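Local coordinates for multiple antibiotic resistance protein MarR (Escherichia coli, PDB 1JGS) that represses transcription of the marRAB operon, which is involved in activating antibiotic resistance and oxidative stress genes, by binding the marO operator, at residues Val78-Asn83 with Val90-Thr95. Numbering follows the deposited sequence.
Sequences VERLPN and VLVKLT. With SAL (2-hydroxybenzoic acid), chain B.
The β-hairpin wing of the MarR winged helix-turn-helix domain pairs strand 78-82 with strand 90-94, and it illustrates how one short antiparallel ribbon can present one face to a ligand and the helices and another to a mixed group of E79, L81, L91 and K93. Four backbone hydrogen bonds join it: E79 and K93 exchange two, with E79 N to K93 O at 2.9 Å, and L81 and L91 exchange two more, the L91 N to L81 O bond measuring 2.7 Å. Between them, R80 and V92 form a non-hydrogen-bonded pair, where R80 CA approaches L91 O at 3.3 Å in a CA-H...O contact.

R80 CG lies 3.7 Å from V92 CG1 on their shared face and 3.4 Å from V90 CG2, crossing V90 at a slant. The chain then bends at chi3 (-54°), and NH1 makes a weak hydrogen bond to salicylate O1' at 2.9 Å; R80 and V90 both line this pocket, where T66 OG1 also bonds the ligand. On the other face E79 and K93 lie side by side, their charged ends not in contact, while L81 CD2 meets K93 CD at 3.6 Å, crossing it at about a right angle. K93, bent at its last two torsions, reaches L94 O with NZ.

At the base, V78 CG2 packs on L94 CD2 (3.8 Å). Both residues also rest on L40 of helix 34-46, L94 touching I43 as well, and V78 meets L72 of helix 62-74. T95, at the N-cap of helix 96-118, turns OG1 to both G98 N and G76 O as the second strand runs into that helix.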
loop_
_atom_site.group_PDB
_atom_site.type_symbol
_atom_site.label_atom_id
_atom_site.label_comp_id
_atom_site.label_asym_id
_atom_site.label_seq_id
_atom_site.Cartn_x
_atom_site.Cartn_y
_atom_site.Cartn_z
ATOM N N VAL A 78 4.205 20.037 10.372
ATOM C CA VAL A 78 2.768 20.165 10.171
ATOM C C VAL A 78 2.144 21.079 11.216
ATOM O O VAL A 78 2.653 21.189 12.330
ATOM C CB VAL A 78 2.100 18.766 10.252
ATOM C CG1 VAL A 78 0.593 18.889 10.283
ATOM C CG2 VAL A 78 2.547 17.907 9.069
ATOM N N GLU A 79 1.055 21.748 10.853
ATOM C CA GLU A 79 0.369 22.621 11.793
ATOM C C GLU A 79 -1.129 22.472 11.581
ATOM O O GLU A 79 -1.582 22.125 10.480
ATOM C CB GLU A 79 0.801 24.088 11.626
ATOM C CG GLU A 79 0.241 24.833 10.433
ATOM C CD GLU A 79 0.874 26.216 10.290
ATOM O OE1 GLU A 79 2.100 26.276 10.119
ATOM O OE2 GLU A 79 0.169 27.249 10.355
ATOM N N ARG A 80 -1.875 22.724 12.648
ATOM C CA ARG A 80 -3.323 22.606 12.665
ATOM C C ARG A 80 -4.035 23.958 12.669
ATOM O O ARG A 80 -3.659 24.873 13.408
ATOM C CB ARG A 80 -3.734 21.840 13.918
ATOM C CG ARG A 80 -4.659 20.683 13.685
ATOM C CD ARG A 80 -4.825 19.949 14.979
ATOM N NE ARG A 80 -3.513 19.594 15.495
ATOM C CZ ARG A 80 -3.047 18.353 15.600
ATOM N NH1 ARG A 80 -3.796 17.329 15.229
ATOM N NH2 ARG A 80 -1.820 18.145 16.068
ATOM N N LEU A 81 -5.070 24.084 11.847
ATOM C CA LEU A 81 -5.833 25.323 11.809
ATOM C C LEU A 81 -7.313 24.970 11.882
ATOM O O LEU A 81 -7.703 23.834 11.613
ATOM C CB LEU A 81 -5.551 26.114 10.534
ATOM C CG LEU A 81 -5.950 25.444 9.222
ATOM C CD1 LEU A 81 -6.379 26.505 8.220
ATOM C CD2 LEU A 81 -4.777 24.621 8.687
ATOM N N PRO A 82 -8.155 25.942 12.264
ATOM C CA PRO A 82 -9.595 25.689 12.363
ATOM C C PRO A 82 -10.179 25.407 10.989
ATOM O O PRO A 82 -9.756 26.005 9.997
ATOM C CB PRO A 82 -10.135 26.984 12.970
ATOM C CG PRO A 82 -8.953 27.516 13.759
ATOM C CD PRO A 82 -7.818 27.275 12.795
ATOM N N ASN A 83 -11.129 24.480 10.926
ATOM C CA ASN A 83 -11.768 24.136 9.662
ATOM C C ASN A 83 -12.903 25.131 9.441
ATOM O O ASN A 83 -13.826 25.217 10.245
ATOM C CB ASN A 83 -12.329 22.709 9.706
ATOM C CG ASN A 83 -12.892 22.260 8.364
ATOM O OD1 ASN A 83 -13.601 23.009 7.701
ATOM N ND2 ASN A 83 -12.586 21.032 7.964
ATOM N N VAL A 90 -10.722 20.636 12.757
ATOM C CA VAL A 90 -9.538 21.341 12.299
ATOM C C VAL A 90 -9.024 20.753 11.011
ATOM O O VAL A 90 -9.480 19.696 10.562
ATOM C CB VAL A 90 -8.384 21.272 13.328
ATOM C CG1 VAL A 90 -8.813 21.915 14.621
ATOM C CG2 VAL A 90 -7.953 19.831 13.551
ATOM N N LEU A 91 -8.070 21.453 10.417
ATOM C CA LEU A 91 -7.456 21.013 9.183
ATOM C C LEU A 91 -5.990 20.949 9.543
ATOM O O LEU A 91 -5.553 21.551 10.528
ATOM C CB LEU A 91 -7.651 22.046 8.052
ATOM C CG LEU A 91 -9.043 22.374 7.478
ATOM C CD1 LEU A 91 -8.971 23.702 6.757
ATOM C CD2 LEU A 91 -9.529 21.284 6.517
ATOM N N VAL A 92 -5.230 20.207 8.761
ATOM C CA VAL A 92 -3.813 20.141 9.002
ATOM C C VAL A 92 -3.192 20.481 7.675
ATOM O O VAL A 92 -3.689 20.067 6.623
ATOM C CB VAL A 92 -3.354 18.735 9.456
ATOM C CG1 VAL A 92 -3.977 18.393 10.834
ATOM C CG2 VAL A 92 -3.737 17.701 8.412
ATOM N N LYS A 93 -2.132 21.274 7.720
ATOM C CA LYS A 93 -1.422 21.654 6.514
ATOM C C LYS A 93 0.043 21.635 6.888
ATOM O O LYS A 93 0.392 21.602 8.076
ATOM C CB LYS A 93 -1.839 23.057 6.074
ATOM C CG LYS A 93 -1.366 24.170 6.994
ATOM C CD LYS A 93 -2.009 25.486 6.612
ATOM C CE LYS A 93 -0.979 26.582 6.496
ATOM N NZ LYS A 93 0.036 26.276 5.443
ATOM N N LEU A 94 0.904 21.660 5.885
ATOM C CA LEU A 94 2.328 21.658 6.134
ATOM C C LEU A 94 2.804 23.047 6.505
ATOM O O LEU A 94 2.259 24.042 6.039
ATOM C CB LEU A 94 3.082 21.211 4.889
ATOM C CG LEU A 94 2.747 19.834 4.299
ATOM C CD1 LEU A 94 3.848 19.480 3.293
ATOM C CD2 LEU A 94 2.664 18.759 5.416
ATOM N N THR A 95 3.811 23.114 7.363
ATOM C CA THR A 95 4.389 24.396 7.722
ATOM C C THR A 95 5.416 24.620 6.598
ATOM O O THR A 95 5.687 23.690 5.821
ATOM C CB THR A 95 5.106 24.307 9.069
ATOM O OG1 THR A 95 6.090 23.262 9.006
ATOM C CG2 THR A 95 4.120 24.001 10.185
HETATM C "C1'" SAL B . -6.409 15.403 15.306
HETATM O "O1'" SAL B . -6.557 16.694 15.577
HETATM O "O2'" SAL B . -5.294 14.866 15.361
HETATM C C1 SAL B . -7.634 14.661 14.941
HETATM C C2 SAL B . -7.562 13.242 14.624
HETATM C C3 SAL B . -8.718 12.508 14.268
HETATM C C4 SAL B . -9.965 13.126 14.208
HETATM C C5 SAL B . -10.074 14.664 14.549
HETATM C C6 SAL B . -8.906 15.338 14.892
HETATM O O2 SAL B . -6.394 12.547 14.652
#